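Local coordinates for protein (auracyanin) (Chloroflexus aurantiacus, PDB 1QHQ) that is a blue copper electron carrier that probably serves as a soluble acceptor for the membrane-bound alternative complex III of a photosynthetic bacterium, at residues 30-35 with 119-123; 114-120 with 133-139. All coordinates share one frame; numbering follows the deposited sequence. Where two conformers were deposited one is given.

Interaction 1 of 2, residues 30-35 with 119-123; sequences FAQTSL and LYICT. With CU (copper (II) ion), chain B.
Y120 meets F30 and L35 because its CG stands between the backbone N and the carbonyl carbon (chi1 51°), which lays the phenol across to residues 30-35. F30, with CG beside its own backbone N and anti to the carbonyl carbon, presents a ring face to the edge of the Y120 ring. The result is a T-shaped stack, with centroids 5.3 Å apart and planes at 68°. The edge of the F30 ring meets the backbone, F30 CZ lying 3.7 Å from I121 C and 4.0 Å from C122 CB. C122 SG binds the copper at 2.2 Å, so F30 packs directly behind a ligand of the type 1 site, which H57, H127 and M132 complete. The far end of the phenol is held by one short bond: Y120 OH donates to Q32 O over 2.6 Å, coming from above the carbonyl plane rather than within it. L35 CD1 makes an off-centre CH-pi contact, 4.1 Å from the Y120 ring centroid. W59 meets both aromatic rings, V21 of strand 17-22 touches F30 and L35, and strand 133-139 lies between strands 34-38 and 116-121.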
loop_
_atom_site.group_PDB
_atom_site.type_symbol
_atom_site.label_atom_id
_atom_site.label_comp_id
_atom_site.label_asym_id
_atom_site.label_seq_id
_atom_site.Cartn_x
_atom_site.Cartn_y
_atom_site.Cartn_z
ATOM N N PHE A 30 -9.601 -3.824 1.079
ATOM C CA PHE A 30 -9.696 -2.628 0.217
ATOM C C PHE A 30 -11.016 -2.738 -0.541
ATOM O O PHE A 30 -11.423 -3.839 -0.928
ATOM C CB PHE A 30 -8.526 -2.654 -0.775
ATOM C CG PHE A 30 -7.192 -2.462 -0.146
ATOM C CD1 PHE A 30 -6.801 -1.222 0.371
ATOM C CD2 PHE A 30 -6.299 -3.523 -0.012
ATOM C CE1 PHE A 30 -5.600 -1.069 0.991
ATOM C CE2 PHE A 30 -5.093 -3.375 0.622
ATOM C CZ PHE A 30 -4.703 -2.120 1.116
ATOM N N ALA A 31 -11.583 -1.585 -0.934
ATOM C CA ALA A 31 -12.769 -1.613 -1.786
ATOM C C ALA A 31 -12.389 -2.056 -3.196
ATOM O O ALA A 31 -13.142 -2.720 -3.881
ATOM C CB ALA A 31 -13.461 -0.260 -1.803
ATOM N N GLN A 32 -11.164 -1.696 -3.599
ATOM C CA GLN A 32 -10.624 -2.118 -4.899
ATOM C C GLN A 32 -9.655 -3.295 -4.673
ATOM O O GLN A 32 -8.586 -3.080 -4.102
ATOM C CB GLN A 32 -9.787 -0.943 -5.491
ATOM C CG GLN A 32 -10.605 0.256 -5.889
ATOM C CD GLN A 32 -11.018 1.149 -4.732
ATOM O OE1 GLN A 32 -10.444 1.113 -3.658
ATOM N NE2 GLN A 32 -12.055 1.955 -4.938
ATOM N N THR A 33 -9.966 -4.453 -5.237
ATOM C CA THR A 33 -9.058 -5.597 -5.069
ATOM C C THR A 33 -8.216 -5.835 -6.311
ATOM O O THR A 33 -7.343 -6.694 -6.323
ATOM C CB THR A 33 -9.843 -6.882 -4.748
ATOM O OG1 THR A 33 -10.770 -7.125 -5.807
ATOM C CG2 THR A 33 -10.600 -6.691 -3.428
ATOM N N SER A 34 -8.424 -4.964 -7.325
ATOM C CA SER A 34 -7.503 -4.955 -8.457
ATOM C C SER A 34 -7.235 -3.510 -8.910
ATOM O O SER A 34 -8.053 -2.634 -8.859
ATOM C CB SER A 34 -7.969 -5.810 -9.605
ATOM O OG SER A 34 -8.876 -5.159 -10.433
ATOM N N LEU A 35 -5.964 -3.301 -9.309
ATOM C CA LEU A 35 -5.584 -2.009 -9.882
ATOM C C LEU A 35 -4.775 -2.327 -11.173
ATOM O O LEU A 35 -4.203 -3.393 -11.240
ATOM C CB LEU A 35 -4.656 -1.249 -8.925
ATOM C CG LEU A 35 -5.344 -0.678 -7.668
ATOM C CD1 LEU A 35 -4.332 -0.069 -6.730
ATOM C CD2 LEU A 35 -6.421 0.335 -8.043
ATOM N N LEU A 119 1.423 -7.653 -5.677
ATOM C CA LEU A 119 0.365 -7.487 -4.652
ATOM C C LEU A 119 0.514 -6.126 -3.978
ATOM O O LEU A 119 1.622 -5.651 -3.746
ATOM C CB LEU A 119 0.532 -8.547 -3.559
ATOM C CG LEU A 119 0.064 -9.953 -3.894
ATOM C CD1 LEU A 119 0.315 -10.855 -2.666
ATOM C CD2 LEU A 119 -1.389 -9.998 -4.280
ATOM N N TYR A 120 -0.640 -5.587 -3.586
ATOM C CA TYR A 120 -0.668 -4.497 -2.615
ATOM C C TYR A 120 -1.427 -5.073 -1.365
ATOM O O TYR A 120 -2.310 -5.904 -1.561
ATOM C CB TYR A 120 -1.292 -3.236 -3.073
ATOM C CG TYR A 120 -2.655 -3.303 -3.693
ATOM C CD1 TYR A 120 -2.775 -3.503 -5.103
ATOM C CD2 TYR A 120 -3.831 -3.141 -2.959
ATOM C CE1 TYR A 120 -4.014 -3.500 -5.673
ATOM C CE2 TYR A 120 -5.063 -3.164 -3.557
ATOM C CZ TYR A 120 -5.161 -3.346 -4.931
ATOM O OH TYR A 120 -6.388 -3.391 -5.533
ATOM N N ILE A 121 -0.962 -4.691 -0.210
ATOM C CA ILE A 121 -1.555 -5.217 1.035
ATOM C C ILE A 121 -1.686 -4.072 2.018
ATOM O O ILE A 121 -1.152 -2.971 1.857
ATOM C CB ILE A 121 -0.627 -6.282 1.711
ATOM C CG1 ILE A 121 0.685 -5.697 2.126
ATOM C CG2 ILE A 121 -0.443 -7.467 0.743
ATOM C CD1 ILE A 121 1.676 -6.687 2.771
ATOM N N CYS A 122 -2.358 -4.367 3.132
ATOM C CA CYS A 122 -2.341 -3.485 4.290
ATOM C C CYS A 122 -1.446 -4.186 5.341
ATOM O O CYS A 122 -1.573 -5.412 5.463
ATOM C CB CYS A 122 -3.727 -3.268 4.823
ATOM S SG CYS A 122 -3.754 -2.394 6.424
ATOM N N THR A 123 -0.574 -3.469 5.990
ATOM C CA THR A 123 0.302 -4.074 6.978
ATOM C C THR A 123 -0.145 -3.871 8.423
ATOM O O THR A 123 0.610 -4.328 9.298
ATOM C CB THR A 123 1.757 -3.655 6.832
ATOM O OG1 THR A 123 1.927 -2.240 6.910
ATOM C CG2 THR A 123 2.281 -4.183 5.486
HETATM CU CU CU B . -5.836 -2.549 7.099
#

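Interaction 2 of 2, residues 114-120 with 133-139; sequences APGTYLY and KGTLTVT
The last beta hairpin of the cupredoxin fold pairs strand 116-120 with strand 133-139, antiparallel, through the hydrogen-bonded pairs G116-V138, Y118-L136 and Y120-G134. Each pair exchanges two N-H...O bonds; among them V138 N to G116 O and L136 N to Y118 O both measure 2.7 Å. At the copper end the Y120 ring lies flat on the backbone of G134, whose CA sits 3.7 Å from the ring centroid in a CH-pi contact. The absence of a side chain at G134 makes this close overlap possible. At the other end Y118 forms a tyrosine corner, a feature of Greek-key beta sandwiches: its OH donates to A114 O, four residues earlier, at 2.6 Å. The Y118 CG lies beside its own backbone N (chi1 -60°), sending the ring back along the strand, where V138 CG2 packs 3.7 Å from Y118 CD1. The edge of that ring faces L136 O. On the face of T117, T135 and T137, L119 CD2 rests 3.4 Å from G134 O, while its side chain also touches A69 of helix 66-77. K133 extends beyond CG to a salt bridge with D66 at the start of that helix.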
loop_
_atom_site.group_PDB
_atom_site.type_symbol
_atom_site.label_atom_id
_atom_site.label_comp_id
_atom_site.label_asym_id
_atom_site.label_seq_id
_atom_site.Cartn_x
_atom_site.Cartn_y
_atom_site.Cartn_z
ATOM N N ALA A 114 8.358 -2.395 -13.423
ATOM C CA ALA A 114 8.254 -2.952 -14.807
ATOM C C ALA A 114 6.947 -3.681 -14.998
ATOM O O ALA A 114 6.290 -4.043 -13.987
ATOM C CB ALA A 114 9.402 -3.991 -14.893
ATOM N N PRO A 115 6.546 -4.001 -16.193
ATOM C CA PRO A 115 5.312 -4.724 -16.463
ATOM C C PRO A 115 5.345 -6.016 -15.684
ATOM O O PRO A 115 6.402 -6.651 -15.519
ATOM C CB PRO A 115 5.374 -5.012 -17.982
ATOM C CG PRO A 115 6.130 -3.780 -18.479
ATOM C CD PRO A 115 7.258 -3.658 -17.459
ATOM N N GLY A 116 4.191 -6.402 -15.084
ATOM C CA GLY A 116 4.168 -7.615 -14.283
ATOM C C GLY A 116 2.954 -7.474 -13.305
ATOM O O GLY A 116 2.168 -6.579 -13.486
ATOM N N THR A 117 2.917 -8.424 -12.409
ATOM C CA THR A 117 1.798 -8.473 -11.432
ATOM C C THR A 117 2.404 -8.433 -10.033
ATOM O O THR A 117 3.433 -8.986 -9.714
ATOM C CB THR A 117 1.026 -9.771 -11.641
ATOM O OG1 THR A 117 0.441 -9.751 -12.950
ATOM C CG2 THR A 117 -0.095 -9.950 -10.623
ATOM N N TYR A 118 1.755 -7.607 -9.195
ATOM C CA TYR A 118 2.317 -7.252 -7.904
ATOM C C TYR A 118 1.167 -7.180 -6.873
ATOM O O TYR A 118 0.092 -6.688 -7.226
ATOM C CB TYR A 118 2.913 -5.826 -7.976
ATOM C CG TYR A 118 4.021 -5.696 -9.008
ATOM C CD1 TYR A 118 3.715 -5.372 -10.326
ATOM C CD2 TYR A 118 5.338 -5.796 -8.611
ATOM C CE1 TYR A 118 4.756 -5.258 -11.251
ATOM C CE2 TYR A 118 6.379 -5.612 -9.520
ATOM C CZ TYR A 118 6.041 -5.378 -10.834
ATOM O OH TYR A 118 7.086 -5.199 -11.757
ATOM N N LEU A 119 1.423 -7.653 -5.677
ATOM C CA LEU A 119 0.365 -7.487 -4.652
ATOM C C LEU A 119 0.514 -6.126 -3.978
ATOM O O LEU A 119 1.622 -5.651 -3.746
ATOM C CB LEU A 119 0.532 -8.547 -3.559
ATOM C CG LEU A 119 0.064 -9.953 -3.894
ATOM C CD1 LEU A 119 0.315 -10.855 -2.666
ATOM C CD2 LEU A 119 -1.389 -9.998 -4.280
ATOM N N TYR A 120 -0.640 -5.587 -3.586
ATOM C CA TYR A 120 -0.668 -4.497 -2.615
ATOM C C TYR A 120 -1.427 -5.073 -1.365
ATOM O O TYR A 120 -2.310 -5.904 -1.561
ATOM C CB TYR A 120 -1.292 -3.236 -3.073
ATOM C CG TYR A 120 -2.655 -3.303 -3.693
ATOM C CD1 TYR A 120 -2.775 -3.503 -5.103
ATOM C CD2 TYR A 120 -3.831 -3.141 -2.959
ATOM C CE1 TYR A 120 -4.014 -3.500 -5.673
ATOM C CE2 TYR A 120 -5.063 -3.164 -3.557
ATOM C CZ TYR A 120 -5.161 -3.346 -4.931
ATOM O OH TYR A 120 -6.388 -3.391 -5.533
ATOM N N LYS A 133 -5.837 -7.326 0.767
ATOM C CA LYS A 133 -4.786 -7.326 -0.288
ATOM C C LYS A 133 -5.524 -7.084 -1.607
ATOM O O LYS A 133 -6.714 -7.261 -1.681
ATOM C CB LYS A 133 -4.053 -8.625 -0.303
ATOM C CG LYS A 133 -4.855 -9.879 -0.633
ATOM C CD LYS A 133 -3.879 -11.064 -0.569
ATOM C CE LYS A 133 -4.617 -12.382 -0.389
ATOM N NZ LYS A 133 -3.613 -13.433 0.053
ATOM N N GLY A 134 -4.722 -6.888 -2.660
ATOM C CA GLY A 134 -5.329 -6.733 -4.007
ATOM C C GLY A 134 -4.138 -6.888 -4.999
ATOM O O GLY A 134 -2.994 -6.992 -4.557
ATOM N N THR A 135 -4.487 -6.953 -6.261
ATOM C CA THR A 135 -3.457 -7.201 -7.272
ATOM C C THR A 135 -3.321 -5.971 -8.188
ATOM O O THR A 135 -4.291 -5.540 -8.780
ATOM C CB THR A 135 -3.847 -8.421 -8.123
ATOM O OG1 THR A 135 -3.830 -9.594 -7.271
ATOM C CG2 THR A 135 -2.842 -8.636 -9.250
ATOM N N LEU A 136 -2.080 -5.510 -8.270
ATOM C CA LEU A 136 -1.780 -4.440 -9.259
ATOM C C LEU A 136 -1.185 -5.147 -10.501
ATOM O O LEU A 136 -0.155 -5.803 -10.386
ATOM C CB LEU A 136 -0.730 -3.474 -8.693
ATOM C CG LEU A 136 -0.149 -2.507 -9.778
ATOM C CD1 LEU A 136 -1.224 -1.578 -10.301
ATOM C CD2 LEU A 136 0.991 -1.717 -9.159
ATOM N N THR A 137 -1.808 -4.934 -11.632
ATOM C CA THR A 137 -1.198 -5.393 -12.908
ATOM C C THR A 137 -0.585 -4.146 -13.613
ATOM O O THR A 137 -1.225 -3.154 -13.754
ATOM C CB THR A 137 -2.230 -6.034 -13.815
ATOM O OG1 THR A 137 -2.740 -7.206 -13.130
ATOM C CG2 THR A 137 -1.549 -6.541 -15.099
ATOM N N VAL A 138 0.726 -4.283 -13.817
ATOM C CA VAL A 138 1.442 -3.151 -14.453
ATOM C C VAL A 138 1.636 -3.521 -15.931
ATOM O O VAL A 138 2.130 -4.602 -16.233
ATOM C CB VAL A 138 2.763 -2.930 -13.761
ATOM C CG1 VAL A 138 3.539 -1.803 -14.467
ATOM C CG2 VAL A 138 2.530 -2.518 -12.287
ATOM N N THR A 139 1.097 -2.674 -16.758
ATOM C CA THR A 139 1.077 -2.975 -18.238
ATOM C C THR A 139 2.284 -2.292 -18.867
ATOM O O THR A 139 3.101 -1.660 -18.247
ATOM C CB THR A 139 -0.225 -2.404 -18.795
ATOM O OG1 THR A 139 -0.222 -0.963 -18.630
ATOM C CG2 THR A 139 -1.425 -2.979 -18.026
HETATM O O HOH W 1 -2.696 -9.654 -13.792
#

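Overall arrangement
The centres of interactions 1 and 2 lie 10 Å apart in one mixed sheet, and both use strand 116-121. Along the chain 30-35 comes first, then 114-120 overlaps 119-123 at L119 and Y120, and 133-139 is the last strand. Strand 133-139 runs between the two partners of interaction 1, bonded to 116-121 on one side and, through T135 N to T33 O (2.9 Å) and T135 O to L35 N (2.8 Å), to residues 30-35 on the other. The connection from 121 to 133 carries C122, H127 and M132, so the two strands of the hairpin in interaction 2 flank the connection that holds three copper ligands, and interaction 1 reaches the first of them, C122.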